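Long-range contacts in peptidoglycan hydrolase FlgJ (Sphingomonas sp. A1, PDB 2ZYC), which probably acts as a flagellum-specific muramidase that cuts peptidoglycan in the periplasm so that the flagellar rod can be assembled: residues Ser60-Lys65 with Arg87-Tyr92; Val66-Thr71 with Val81-Phe86; Ala110-Lys115 with Ala122-Glu127. The protein carries 2 engineered substitutions. One frame throughout, in Å; residues are numbered along the deposited sequence. Where two conformers were deposited one is given.

All three contacts lie in the C-terminal glycoside hydrolase family 73 domain of the longer FlgJ protein. Interactions 1 and 2 share the beta hairpin of strands 65-71 and 82-88, their centres about 14 Å apart; they touch where Val67 CG1 packs on Arg87 O and Ala88 CB. Interaction 2 is the main strand pairing; interaction 1 brackets it in sequence, joining the loop before strand 65-71 to the end of strand 82-88 and beyond. Interaction 3 comes later in the chain, in the helical part, its centre about 23 Å from that of interaction 1 and about 26 Å from that of interaction 2. Interaction 1 also ties the hairpin to helix 92-105 through Asp98, while interaction 3 lies apart from both.

Interaction 1: residues Ser60-Lys65 with Arg87-Tyr92; sequences SNWTGK and RAYDSY
The indole of Trp62 lies flat along the side chain of Arg87, the two residues that lose most surface to this contact. Arg87 runs extended across one indole face: its CD stands 3.7 Å from the centroid of the six-membered ring in a CH-pi contact, 20° off the normal, and the guanidinium plane is turned only 16° from that of the indole. Gly64 N sits over the opposite face, toward the rim. With CG of Trp62 anti to the backbone N (chi1 176°), the ring reaches over to strand 82-88, and its CZ2 edge faces Ala88 O at 3.6 Å. Beyond it, Trp62 CH2 meets Tyr89 CE1 at 3.6 Å, the two rings set obliquely.

Lys65 O is gripped twice, from opposite faces of its carbonyl plane: Trp62 NE1 donates to it at 2.8 Å and Ala88 N at 2.9 Å. A water joins Lys65 N to Ala88 O, and the aliphatic part of Lys65 rests on Ala88 CB. At the other end, a second water links Asn61 OD1 to Arg87 NH2. Arg87 NE bonds Lys57 O, and NH1 forms a salt bridge with Asp98 OD2 of helix 92-105, an atom also hydrogen-bonded to Tyr89 OH. The methylenes of Arg87 thus pack on the indole while its guanidinium is paired with Asp98, tying the base of the beta hairpin to that helix.

Interaction 2: residues Val66-Thr71 with Val81-Phe86; sequences VVEART and VRVERF
Glu84 OE2 is held by two groups and linked through one of them to the other strand: Arg82 NH2 donates to it at 3.2 Å in a salt bridge, approaching from above the carboxylate plane, and a water donates to it at 2.7 Å while also hydrogen-bonding Thr71 OG1. The setting is an antiparallel beta hairpin, strands 65-71 and 82-88, whose local segments run at 140° to each other. A bend at chi2 (60°) folds the Glu84 carboxylate back so that OE1 receives Arg85 N on its anti lone pair at 2.9 Å. Replacing Glu84 by alanine is likely to leave Arg82 without its charged mate, Arg85 N without its side-chain acceptor and the bridging water with one anchor fewer.

Val67 with Phe86, Ala69 with Glu84 and Thr71 with Arg82 are the hydrogen-bonded pairs. Five of their six backbone bonds are sound, and the last, Arg82 N to Thr71 O at 3.3 Å, is weak. On the sheet face that carries these six residues, the Phe86 ring turns an edge to the neighbouring strand, with Val67 O, Ala69 O and Thr71 CG2 near its plane; Ala69 CB approaches Phe86 CE2 obliquely at 3.7 Å, and Val67 CG1 packs on Phe86 CB. Ile42 of a preceding loop also touches Phe86 and Val67.

The other face holds Glu68 and Arg85 side by side, pointing the same way, in a long salt bridge with Glu68 OE2 3.8 Å from Arg85 NH1. Val66 CG1 lies over the centre of the Arg85 guanidinium, 3.8 Å from its CZ.

Interaction 3: residues Ala110-Lys115 with Ala122-Glu127; sequences AKVAGK and ARALQE
The peptide group joining Lys111 to Val112 has the methyl of Ala124 over one of its faces and the ammonium of Lys115 at its oxygen edge. Ala124 CB lies 3.6 Å from Lys111 O and about as near to Lys111 C, so the methyl rests on the peptide plane. In that plane, Lys115 NZ donates to a lone pair of Lys111 O at 2.7 Å; a turn at chi2 (-65°) curls the lysine chain back toward this oxygen.

Lys111 and Lys115 are brought close by a type II beta turn from Val112 to Lys115, with Gly114 at positive phi. This turn belongs to the loop leading into helix 118-127, in the helical body of a domain of the lysozyme clan. Beside the peptide, Val112 CG2 touches Ala124 CB at 3.8 Å and Leu125 CD2 at 4.0 Å. Val112 also touches Val22, Val103 of helix 92-105 and Phe121, while Leu125 leans on Tyr99 of helix 92-105, so this apolar cluster joins the loop to two helices.

Toward the surface, a water accepts from Lys111 N at 3.2 Å and donates to Ala124 O at 3.0 Å. Lys111 CG passes Glu127 OE2 at 3.9 Å, the two side chains slanting across each other, and Lys111 NZ stays 6.6 Å from that oxygen.

Interaction 1: residues Ser60-Lys65 with Arg87-Tyr92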
ATOM      1  N   SER A  60       1.756 -20.204   2.448  0.50 11.42           N
ATOM      2  CA  SER A  60       2.728 -21.275   2.656  0.50 11.21           C
ATOM      3  C   SER A  60       4.183 -20.867   2.407  0.50 11.69           C
ATOM      4  O   SER A  60       5.093 -21.463   2.979  0.50 11.87           O
ATOM      5  CB  SER A  60       2.376 -22.475   1.772  0.50 10.98           C
ATOM      6  OG  SER A  60       2.313 -22.082   0.418  0.50  8.35           O
ATOM      7  N   ASN A  61       4.400 -19.862   1.558  1.00 11.93           N
ATOM      8  CA  ASN A  61       5.757 -19.392   1.250  1.00 13.13           C
ATOM      9  C   ASN A  61       6.239 -18.288   2.204  1.00 13.62           C
ATOM     10  O   ASN A  61       7.301 -17.701   1.989  1.00 14.31           O
ATOM     11  CB  ASN A  61       5.843 -18.915  -0.207  1.00 13.18           C
ATOM     12  CG  ASN A  61       5.062 -17.631  -0.441  1.00 14.44           C
ATOM     13  OD1 ASN A  61       4.241 -17.250   0.382  1.00 16.49           O
ATOM     14  ND2 ASN A  61       5.307 -16.969  -1.569  1.00 15.81           N
ATOM     15  N   TRP A  62       5.439 -17.995   3.230  1.00 14.09           N
ATOM     16  CA  TRP A  62       5.814 -17.019   4.262  1.00 14.90           C
ATOM     17  C   TRP A  62       6.231 -17.709   5.560  1.00 15.92           C
ATOM     18  O   TRP A  62       5.439 -18.425   6.171  1.00 15.82           O
ATOM     19  CB  TRP A  62       4.655 -16.051   4.534  1.00 14.63           C
ATOM     20  CG  TRP A  62       4.920 -15.071   5.637  1.00 14.58           C
ATOM     21  CD1 TRP A  62       4.450 -15.137   6.921  1.00 15.39           C
ATOM     22  CD2 TRP A  62       5.699 -13.872   5.555  1.00 15.33           C
ATOM     23  NE1 TRP A  62       4.901 -14.060   7.649  1.00 15.44           N
ATOM     24  CE2 TRP A  62       5.668 -13.265   6.837  1.00 15.72           C
ATOM     25  CE3 TRP A  62       6.434 -13.257   4.530  1.00 16.37           C
ATOM     26  CZ2 TRP A  62       6.335 -12.066   7.114  1.00 16.08           C
ATOM     27  CZ3 TRP A  62       7.098 -12.056   4.810  1.00 15.97           C
ATOM     28  CH2 TRP A  62       7.037 -11.480   6.093  1.00 15.49           C
ATOM     29  N   THR A  63       7.471 -17.464   5.971  1.00 17.40           N
ATOM     30  CA  THR A  63       8.024 -18.060   7.191  1.00 18.81           C
ATOM     31  C   THR A  63       8.350 -16.980   8.226  1.00 19.52           C
ATOM     32  O   THR A  63       8.954 -17.264   9.268  1.00 20.00           O
ATOM     33  CB  THR A  63       9.296 -18.874   6.892  1.00 18.77           C
ATOM     34  OG1 THR A  63      10.260 -18.020   6.270  1.00 19.78           O
ATOM     35  CG2 THR A  63       8.977 -20.059   5.966  1.00 19.93           C
ATOM     36  N   GLY A  64       7.946 -15.746   7.935  1.00 19.39           N
ATOM     37  CA  GLY A  64       8.125 -14.642   8.868  1.00 19.73           C
ATOM     38  C   GLY A  64       7.098 -14.653   9.986  1.00 19.73           C
ATOM     39  O   GLY A  64       6.372 -15.636  10.187  1.00 19.70           O
ATOM     40  N   LYS A  65       7.039 -13.544  10.718  1.00 19.83           N
ATOM     41  CA  LYS A  65       6.054 -13.365  11.762  1.00 19.99           C
ATOM     42  C   LYS A  65       4.651 -13.351  11.164  1.00 19.34           C
ATOM     43  O   LYS A  65       4.436 -12.819  10.073  1.00 19.11           O
ATOM     44  CB  LYS A  65       6.324 -12.061  12.511  1.00 20.39           C
ATOM     45  CG  LYS A  65       5.531 -11.901  13.796  1.00 22.85           C
ATOM     46  CD  LYS A  65       5.883 -10.596  14.486  1.00 26.04           C
ATOM     47  CE  LYS A  65       5.167 -10.491  15.830  1.00 28.52           C
ATOM     48  NZ  LYS A  65       5.827  -9.486  16.714  1.00 31.17           N
ATOM     49  N   ARG A  87       0.770 -11.451   7.171  1.00 12.94           N
ATOM     50  CA  ARG A  87       2.181 -11.198   7.429  1.00 13.09           C
ATOM     51  C   ARG A  87       2.328 -10.099   8.480  1.00 13.31           C
ATOM     52  O   ARG A  87       1.482  -9.210   8.576  1.00 12.60           O
ATOM     53  CB  ARG A  87       2.888 -10.793   6.138  1.00 12.61           C
ATOM     54  CG  ARG A  87       2.721 -11.824   5.025  1.00 12.45           C
ATOM     55  CD  ARG A  87       3.542 -11.461   3.789  1.00 11.46           C
ATOM     56  NE  ARG A  87       3.291 -12.404   2.697  1.00 11.27           N
ATOM     57  CZ  ARG A  87       3.983 -12.450   1.562  1.00 12.41           C
ATOM     58  NH1 ARG A  87       4.987 -11.619   1.359  1.00 11.56           N
ATOM     59  NH2 ARG A  87       3.671 -13.339   0.624  1.00 11.75           N
ATOM     60  N   ALA A  88       3.383 -10.188   9.280  1.00 13.99           N
ATOM     61  CA  ALA A  88       3.736  -9.107  10.208  1.00 14.53           C
ATOM     62  C   ALA A  88       5.208  -8.763  10.070  1.00 15.31           C
ATOM     63  O   ALA A  88       6.043  -9.634   9.769  1.00 15.63           O
ATOM     64  CB  ALA A  88       3.395  -9.484  11.651  1.00 14.92           C
ATOM     65  N   TYR A  89       5.523  -7.491  10.298  1.00 15.42           N
ATOM     66  CA  TYR A  89       6.850  -6.964  10.025  1.00 16.45           C
ATOM     67  C   TYR A  89       7.367  -6.204  11.243  1.00 17.89           C
ATOM     68  O   TYR A  89       6.624  -5.992  12.196  1.00 18.01           O
ATOM     69  CB  TYR A  89       6.797  -6.020   8.824  1.00 15.61           C
ATOM     70  CG  TYR A  89       6.175  -6.620   7.583  1.00 15.00           C
ATOM     71  CD1 TYR A  89       6.909  -7.482   6.762  1.00 14.67           C
ATOM     72  CD2 TYR A  89       4.854  -6.328   7.234  1.00 15.24           C
ATOM     73  CE1 TYR A  89       6.340  -8.029   5.599  1.00 14.30           C
ATOM     74  CE2 TYR A  89       4.272  -6.867   6.084  1.00 14.02           C
ATOM     75  CZ  TYR A  89       5.025  -7.716   5.275  1.00 12.88           C
ATOM     76  OH  TYR A  89       4.441  -8.238   4.145  1.00 13.89           O
ATOM     77  N   ASP A  90       8.632  -5.787  11.187  1.00 19.58           N
ATOM     78  CA  ASP A  90       9.250  -5.009  12.265  1.00 21.22           C
ATOM     79  C   ASP A  90       9.134  -3.496  12.054  1.00 21.38           C
ATOM     80  O   ASP A  90       9.441  -2.725  12.969  1.00 21.75           O
ATOM     81  CB  ASP A  90      10.730  -5.378  12.425  1.00 22.15           C
ATOM     82  CG  ASP A  90      10.961  -6.872  12.582  1.00 25.15           C
ATOM     83  OD1 ASP A  90      10.193  -7.544  13.310  1.00 28.54           O
ATOM     84  OD2 ASP A  90      11.935  -7.370  11.980  1.00 29.22           O
ATOM     85  N   SER A  91       8.692  -3.083  10.863  1.00 21.01           N
ATOM     86  CA  SER A  91       8.597  -1.671  10.473  1.00 20.68           C
ATOM     87  C   SER A  91       7.817  -1.477   9.169  1.00 20.62           C
ATOM     88  O   SER A  91       7.622  -2.433   8.417  1.00 20.42           O
ATOM     89  CB  SER A  91       9.998  -1.075  10.295  1.00 20.58           C
ATOM     90  OG  SER A  91      10.688  -1.722   9.232  1.00 20.27           O
ATOM     91  N   TYR A  92       7.392  -0.239   8.892  1.00 20.53           N
ATOM     92  CA  TYR A  92       6.853   0.117   7.566  1.00 20.44           C
ATOM     93  C   TYR A  92       7.883  -0.124   6.466  1.00 20.11           C
ATOM     94  O   TYR A  92       7.545  -0.604   5.380  1.00 19.96           O
ATOM     95  CB  TYR A  92       6.379   1.580   7.511  1.00 20.80           C
ATOM     96  CG  TYR A  92       5.076   1.873   8.233  1.00 21.71           C
ATOM     97  CD1 TYR A  92       4.159   0.857   8.529  1.00 21.33           C
ATOM     98  CD2 TYR A  92       4.747   3.184   8.592  1.00 22.72           C
ATOM     99  CE1 TYR A  92       2.957   1.140   9.191  1.00 22.21           C
ATOM    100  CE2 TYR A  92       3.552   3.477   9.239  1.00 21.75           C
ATOM    101  CZ  TYR A  92       2.662   2.463   9.533  1.00 22.20           C
ATOM    102  OH  TYR A  92       1.487   2.779  10.179  1.00 22.23           O
TER
HETATM  103  O   HOH W   1       2.186 -15.798   1.184  1.00 14.16           O
HETATM  104  O   HOH W   2       8.390 -10.888   9.784  1.00 25.90           O

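Interaction 2: residues Val66-Thr71 with Val81-Phe86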
ATOM      1  N   VAL A  66       3.712 -13.943  11.894  1.00 18.94           N
ATOM      2  CA  VAL A  66       2.324 -14.054  11.470  1.00 18.95           C
ATOM      3  C   VAL A  66       1.394 -13.442  12.511  1.00 19.26           C
ATOM      4  O   VAL A  66       1.572 -13.639  13.720  1.00 19.26           O
ATOM      5  CB  VAL A  66       1.933 -15.532  11.210  1.00 18.91           C
ATOM      6  CG1 VAL A  66       0.424 -15.677  10.990  1.00 18.46           C
ATOM      7  CG2 VAL A  66       2.718 -16.092  10.016  1.00 19.01           C
ATOM      8  N   VAL A  67       0.407 -12.696  12.033  1.00 19.11           N
ATOM      9  CA  VAL A  67      -0.632 -12.168  12.891  1.00 19.54           C
ATOM     10  C   VAL A  67      -1.986 -12.632  12.363  1.00 20.09           C
ATOM     11  O   VAL A  67      -2.267 -12.550  11.161  1.00 19.27           O
ATOM     12  CB  VAL A  67      -0.541 -10.614  13.042  1.00 19.67           C
ATOM     13  CG1 VAL A  67      -0.549  -9.918  11.678  1.00 19.59           C
ATOM     14  CG2 VAL A  67      -1.657 -10.087  13.944  1.00 19.54           C
ATOM     15  N   GLU A  68      -2.808 -13.168  13.258  1.00 21.28           N
ATOM     16  CA  GLU A  68      -4.154 -13.572  12.891  1.00 23.02           C
ATOM     17  C   GLU A  68      -5.104 -12.408  13.098  1.00 23.51           C
ATOM     18  O   GLU A  68      -4.981 -11.652  14.072  1.00 23.94           O
ATOM     19  CB  GLU A  68      -4.603 -14.813  13.673  1.00 23.15           C
ATOM     20  CG  GLU A  68      -3.951 -16.095  13.164  1.00 23.89           C
ATOM     21  CD  GLU A  68      -4.130 -17.291  14.088  1.00 25.29           C
ATOM     22  OE1 GLU A  68      -5.083 -17.310  14.895  1.00 28.04           O
ATOM     23  OE2 GLU A  68      -3.300 -18.222  13.999  1.00 29.04           O
ATOM     24  N   ALA A  69      -6.027 -12.245  12.160  1.00 23.83           N
ATOM     25  CA  ALA A  69      -7.045 -11.205  12.248  1.00 24.58           C
ATOM     26  C   ALA A  69      -8.325 -11.692  11.590  1.00 25.30           C
ATOM     27  O   ALA A  69      -8.292 -12.439  10.607  1.00 24.45           O
ATOM     28  CB  ALA A  69      -6.558  -9.910  11.610  1.00 24.73           C
ATOM     29  N   ARG A  70      -9.459 -11.287  12.147  1.00 26.57           N
ATOM     30  CA  ARG A  70     -10.744 -11.712  11.612  1.00 28.09           C
ATOM     31  C   ARG A  70     -11.146 -10.888  10.384  1.00 29.03           C
ATOM     32  O   ARG A  70     -10.948  -9.668  10.341  1.00 28.84           O
ATOM     33  CB  ARG A  70     -11.825 -11.661  12.696  1.00 28.23           C
ATOM     34  CG  ARG A  70     -11.668 -12.726  13.786  1.00 29.09           C
ATOM     35  CD  ARG A  70     -12.606 -12.446  14.954  1.00 30.59           C
ATOM     36  NE  ARG A  70     -12.513 -11.048  15.366  1.00 31.71           N
ATOM     37  CZ  ARG A  70     -13.548 -10.293  15.722  1.00 31.40           C
ATOM     38  NH1 ARG A  70     -14.777 -10.793  15.728  1.00 31.50           N
ATOM     39  NH2 ARG A  70     -13.348  -9.030  16.071  1.00 31.75           N
ATOM     40  N   THR A  71     -11.682 -11.574   9.379  1.00 30.35           N
ATOM     41  CA  THR A  71     -12.197 -10.914   8.182  1.00 31.80           C
ATOM     42  C   THR A  71     -13.702 -11.161   8.070  1.00 32.95           C
ATOM     43  O   THR A  71     -14.283 -11.860   8.911  1.00 33.27           O
ATOM     44  CB  THR A  71     -11.470 -11.381   6.890  1.00 31.70           C
ATOM     45  OG1 THR A  71     -11.606 -12.800   6.737  1.00 31.43           O
ATOM     46  CG2 THR A  71      -9.992 -11.017   6.939  1.00 31.58           C
ATOM     47  N   VAL A  81     -17.651 -14.656   9.755  1.00 38.37           N
ATOM     48  CA  VAL A  81     -16.324 -14.273  10.240  1.00 37.45           C
ATOM     49  C   VAL A  81     -15.322 -15.422  10.051  1.00 36.55           C
ATOM     50  O   VAL A  81     -15.524 -16.532  10.558  1.00 36.64           O
ATOM     51  CB  VAL A  81     -16.370 -13.829  11.737  1.00 37.58           C
ATOM     52  CG1 VAL A  81     -14.973 -13.682  12.317  1.00 37.58           C
ATOM     53  CG2 VAL A  81     -17.157 -12.525  11.903  1.00 37.91           C
ATOM     54  N   ARG A  82     -14.256 -15.141   9.304  1.00 35.18           N
ATOM     55  CA  ARG A  82     -13.129 -16.056   9.142  1.00 33.83           C
ATOM     56  C   ARG A  82     -11.944 -15.513   9.918  1.00 32.23           C
ATOM     57  O   ARG A  82     -11.806 -14.303  10.074  1.00 32.31           O
ATOM     58  CB  ARG A  82     -12.717 -16.159   7.670  1.00 34.00           C
ATOM     59  CG  ARG A  82     -13.528 -17.126   6.836  1.00 35.40           C
ATOM     60  CD  ARG A  82     -12.861 -17.381   5.484  1.00 36.27           C
ATOM     61  NE  ARG A  82     -11.651 -18.196   5.614  1.00 37.30           N
ATOM     62  CZ  ARG A  82     -10.417 -17.780   5.329  1.00 37.98           C
ATOM     63  NH1 ARG A  82      -9.391 -18.605   5.493  1.00 37.60           N
ATOM     64  NH2 ARG A  82     -10.204 -16.550   4.873  1.00 38.02           N
ATOM     65  N   VAL A  83     -11.089 -16.407  10.403  1.00 30.36           N
ATOM     66  CA  VAL A  83      -9.776 -16.000  10.881  1.00 28.21           C
ATOM     67  C   VAL A  83      -8.804 -16.103   9.702  1.00 26.53           C
ATOM     68  O   VAL A  83      -8.678 -17.163   9.075  1.00 26.62           O
ATOM     69  CB  VAL A  83      -9.292 -16.853  12.072  1.00 28.47           C
ATOM     70  CG1 VAL A  83      -7.898 -16.427  12.506  1.00 28.48           C
ATOM     71  CG2 VAL A  83     -10.266 -16.738  13.246  1.00 28.47           C
ATOM     72  N   GLU A  84      -8.140 -14.990   9.397  1.00 24.17           N
ATOM     73  CA  GLU A  84      -7.156 -14.947   8.319  1.00 22.05           C
ATOM     74  C   GLU A  84      -5.751 -14.752   8.875  1.00 20.67           C
ATOM     75  O   GLU A  84      -5.566 -14.103   9.909  1.00 20.26           O
ATOM     76  CB  GLU A  84      -7.502 -13.834   7.318  1.00 21.70           C
ATOM     77  CG  GLU A  84      -6.613 -13.766   6.076  1.00 22.37           C
ATOM     78  CD  GLU A  84      -6.652 -15.039   5.253  1.00 23.27           C
ATOM     79  OE1 GLU A  84      -5.888 -15.977   5.572  1.00 23.36           O
ATOM     80  OE2 GLU A  84      -7.442 -15.096   4.292  1.00 22.27           O
ATOM     81  N   ARG A  85      -4.769 -15.325   8.185  1.00 18.76           N
ATOM     82  CA  ARG A  85      -3.375 -15.225   8.592  1.00 17.76           C
ATOM     83  C   ARG A  85      -2.678 -14.176   7.742  1.00 16.67           C
ATOM     84  O   ARG A  85      -2.642 -14.278   6.510  1.00 15.41           O
ATOM     85  CB  ARG A  85      -2.672 -16.580   8.484  1.00 18.08           C
ATOM     86  CG  ARG A  85      -3.152 -17.567   9.548  1.00 19.58           C
ATOM     87  CD  ARG A  85      -2.701 -18.985   9.269  1.00 19.90           C
ATOM     88  NE  ARG A  85      -1.259 -19.087   9.088  1.00 22.90           N
ATOM     89  CZ  ARG A  85      -0.371 -19.227  10.066  1.00 24.58           C
ATOM     90  NH1 ARG A  85      -0.766 -19.281  11.335  1.00 26.43           N
ATOM     91  NH2 ARG A  85       0.920 -19.311   9.766  1.00 25.59           N
ATOM     92  N   PHE A  86      -2.152 -13.161   8.421  1.00 15.43           N
ATOM     93  CA  PHE A  86      -1.492 -12.035   7.770  1.00 14.55           C
ATOM     94  C   PHE A  86      -0.015 -11.975   8.105  1.00 14.09           C
ATOM     95  O   PHE A  86       0.411 -12.371   9.190  1.00 13.65           O
ATOM     96  CB  PHE A  86      -2.154 -10.721   8.199  1.00 14.74           C
ATOM     97  CG  PHE A  86      -3.544 -10.552   7.686  1.00 14.65           C
ATOM     98  CD1 PHE A  86      -3.765 -10.075   6.393  1.00 15.65           C
ATOM     99  CD2 PHE A  86      -4.638 -10.870   8.489  1.00 14.65           C
ATOM    100  CE1 PHE A  86      -5.070  -9.914   5.900  1.00 16.26           C
ATOM    101  CE2 PHE A  86      -5.937 -10.717   8.015  1.00 15.45           C
ATOM    102  CZ  PHE A  86      -6.158 -10.236   6.711  1.00 16.40           C
TER
HETATM  103  O   HOH W   3      -9.537 -13.439   4.595  1.00 38.78           O

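Interaction 3: residues Ala110-Lys115 with Ala122-Glu127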
ATOM      1  N   ALA A 110       3.465  -8.309 -13.530  1.00 16.49           N
ATOM      2  CA  ALA A 110       4.395  -7.751 -14.526  1.00 16.79           C
ATOM      3  C   ALA A 110       3.880  -6.477 -15.196  1.00 16.76           C
ATOM      4  O   ALA A 110       4.668  -5.667 -15.680  1.00 16.68           O
ATOM      5  CB  ALA A 110       4.738  -8.797 -15.587  1.00 17.14           C
ATOM      6  N   LYS A 111       2.559  -6.307 -15.220  1.00 16.61           N
ATOM      7  CA  LYS A 111       1.937  -5.142 -15.856  1.00 16.52           C
ATOM      8  C   LYS A 111       1.983  -3.862 -15.009  1.00 15.64           C
ATOM      9  O   LYS A 111       1.690  -2.770 -15.503  1.00 15.18           O
ATOM     10  CB  LYS A 111       0.496  -5.472 -16.270  1.00 16.86           C
ATOM     11  CG  LYS A 111       0.394  -6.357 -17.520  1.00 20.54           C
ATOM     12  CD  LYS A 111       0.886  -5.600 -18.746  1.00 25.74           C
ATOM     13  CE  LYS A 111       0.830  -6.441 -20.014  1.00 28.78           C
ATOM     14  NZ  LYS A 111       0.975  -5.580 -21.228  1.00 30.61           N
ATOM     15  N   VAL A 112       2.365  -3.987 -13.741  1.00 14.50           N
ATOM     16  CA  VAL A 112       2.464  -2.813 -12.870  1.00 13.79           C
ATOM     17  C   VAL A 112       3.560  -1.833 -13.310  1.00 13.82           C
ATOM     18  O   VAL A 112       3.329  -0.625 -13.383  1.00 13.59           O
ATOM     19  CB  VAL A 112       2.669  -3.222 -11.393  1.00 13.78           C
ATOM     20  CG1 VAL A 112       2.943  -2.003 -10.520  1.00 13.28           C
ATOM     21  CG2 VAL A 112       1.442  -3.952 -10.882  1.00 12.77           C
ATOM     22  N   ALA A 113       4.753  -2.357 -13.590  1.00 13.91           N
ATOM     23  CA  ALA A 113       5.895  -1.501 -13.883  1.00 14.46           C
ATOM     24  C   ALA A 113       5.604  -0.540 -15.026  1.00 14.80           C
ATOM     25  O   ALA A 113       5.051  -0.931 -16.051  1.00 14.84           O
ATOM     26  CB  ALA A 113       7.127  -2.337 -14.199  1.00 14.34           C
ATOM     27  N   GLY A 114       5.963   0.721 -14.815  1.00 15.48           N
ATOM     28  CA  GLY A 114       5.877   1.735 -15.862  1.00 16.04           C
ATOM     29  C   GLY A 114       4.521   2.396 -16.012  1.00 16.60           C
ATOM     30  O   GLY A 114       4.353   3.260 -16.876  1.00 16.95           O
ATOM     31  N   LYS A 115       3.542   1.975 -15.212  1.00 16.71           N
ATOM     32  CA  LYS A 115       2.224   2.615 -15.253  1.00 17.13           C
ATOM     33  C   LYS A 115       2.311   3.983 -14.574  1.00 17.50           C
ATOM     34  O   LYS A 115       2.896   4.115 -13.501  1.00 17.80           O
ATOM     35  CB  LYS A 115       1.149   1.735 -14.606  1.00 17.30           C
ATOM     36  CG  LYS A 115       0.899   0.403 -15.326  1.00 17.49           C
ATOM     37  CD  LYS A 115       0.320   0.597 -16.731  1.00 19.10           C
ATOM     38  CE  LYS A 115       0.096  -0.731 -17.470  1.00 19.36           C
ATOM     39  NZ  LYS A 115       1.362  -1.455 -17.789  1.00 20.86           N
ATOM     40  N   ALA A 122      -3.934   0.433 -10.892  1.00 13.04           N
ATOM     41  CA  ALA A 122      -4.849  -0.368 -10.088  1.00 13.63           C
ATOM     42  C   ALA A 122      -5.342  -1.594 -10.848  1.00 13.69           C
ATOM     43  O   ALA A 122      -5.397  -2.680 -10.294  1.00 13.86           O
ATOM     44  CB  ALA A 122      -6.012   0.488  -9.598  1.00 13.55           C
ATOM     45  N   ARG A 123      -5.676  -1.417 -12.126  1.00 14.32           N
ATOM     46  CA  ARG A 123      -6.059  -2.545 -12.986  1.00 15.05           C
ATOM     47  C   ARG A 123      -4.956  -3.605 -13.061  1.00 14.55           C
ATOM     48  O   ARG A 123      -5.249  -4.798 -13.035  1.00 13.77           O
ATOM     49  CB  ARG A 123      -6.436  -2.064 -14.392  1.00 14.98           C
ATOM     50  CG  ARG A 123      -7.735  -1.251 -14.468  1.00 17.24           C
ATOM     51  CD  ARG A 123      -8.216  -1.016 -15.917  1.00 17.86           C
ATOM     52  NE  ARG A 123      -7.139  -0.682 -16.857  1.00 23.01           N
ATOM     53  CZ  ARG A 123      -6.798   0.549 -17.236  1.00 24.67           C
ATOM     54  NH1 ARG A 123      -7.428   1.613 -16.756  1.00 26.77           N
ATOM     55  NH2 ARG A 123      -5.804   0.720 -18.095  1.00 25.67           N
ATOM     56  N   ALA A 124      -3.698  -3.161 -13.140  1.00 14.03           N
ATOM     57  CA  ALA A 124      -2.545  -4.080 -13.182  1.00 14.11           C
ATOM     58  C   ALA A 124      -2.417  -4.899 -11.893  1.00 14.25           C
ATOM     59  O   ALA A 124      -2.106  -6.092 -11.938  1.00 14.14           O
ATOM     60  CB  ALA A 124      -1.246  -3.327 -13.483  1.00 14.01           C
ATOM     61  N   LEU A 125      -2.674  -4.259 -10.753  1.00 14.24           N
ATOM     62  CA  LEU A 125      -2.686  -4.962  -9.468  1.00 14.63           C
ATOM     63  C   LEU A 125      -3.828  -5.971  -9.417  1.00 15.69           C
ATOM     64  O   LEU A 125      -3.641  -7.103  -8.973  1.00 15.85           O
ATOM     65  CB  LEU A 125      -2.850  -3.972  -8.315  1.00 14.27           C
ATOM     66  CG  LEU A 125      -1.645  -3.094  -7.986  1.00 13.87           C
ATOM     67  CD1 LEU A 125      -2.101  -2.020  -7.004  1.00 14.44           C
ATOM     68  CD2 LEU A 125      -0.500  -3.932  -7.412  1.00 13.50           C
ATOM     69  N   GLN A 126      -5.007  -5.550  -9.869  1.00 16.49           N
ATOM     70  CA  GLN A 126      -6.171  -6.425  -9.882  0.50 17.58           C
ATOM     71  C   GLN A 126      -5.953  -7.650 -10.773  1.00 17.79           C
ATOM     72  O   GLN A 126      -6.327  -8.768 -10.402  1.00 17.75           O
ATOM     73  CB  GLN A 126      -7.414  -5.650 -10.301  0.50 17.91           C
ATOM     74  CG  GLN A 126      -8.707  -6.276  -9.817  0.50 19.51           C
ATOM     75  CD  GLN A 126      -9.860  -5.301  -9.844  0.50 21.51           C
ATOM     76  OE1 GLN A 126      -9.661  -4.087  -9.805  0.50 22.39           O
ATOM     77  NE2 GLN A 126     -11.081  -5.826  -9.909  0.50 22.42           N
ATOM     78  N   GLU A 127      -5.338  -7.443 -11.939  1.00 18.58           N
ATOM     79  CA  GLU A 127      -4.993  -8.562 -12.835  1.00 19.55           C
ATOM     80  C   GLU A 127      -4.042  -9.553 -12.164  1.00 19.45           C
ATOM     81  O   GLU A 127      -4.143 -10.772 -12.360  1.00 20.70           O
ATOM     82  CB  GLU A 127      -4.380  -8.048 -14.148  1.00 19.36           C
ATOM     83  CG  GLU A 127      -3.845  -9.156 -15.073  1.00 21.17           C
ATOM     84  CD  GLU A 127      -3.145  -8.616 -16.311  1.00 21.13           C
ATOM     85  OE1 GLU A 127      -3.619  -7.615 -16.889  1.00 22.60           O
ATOM     86  OE2 GLU A 127      -2.119  -9.209 -16.718  1.00 24.68           O
TER
HETATM   87  O   HOH W   4      -0.068  -7.394 -13.646  1.00 29.25           O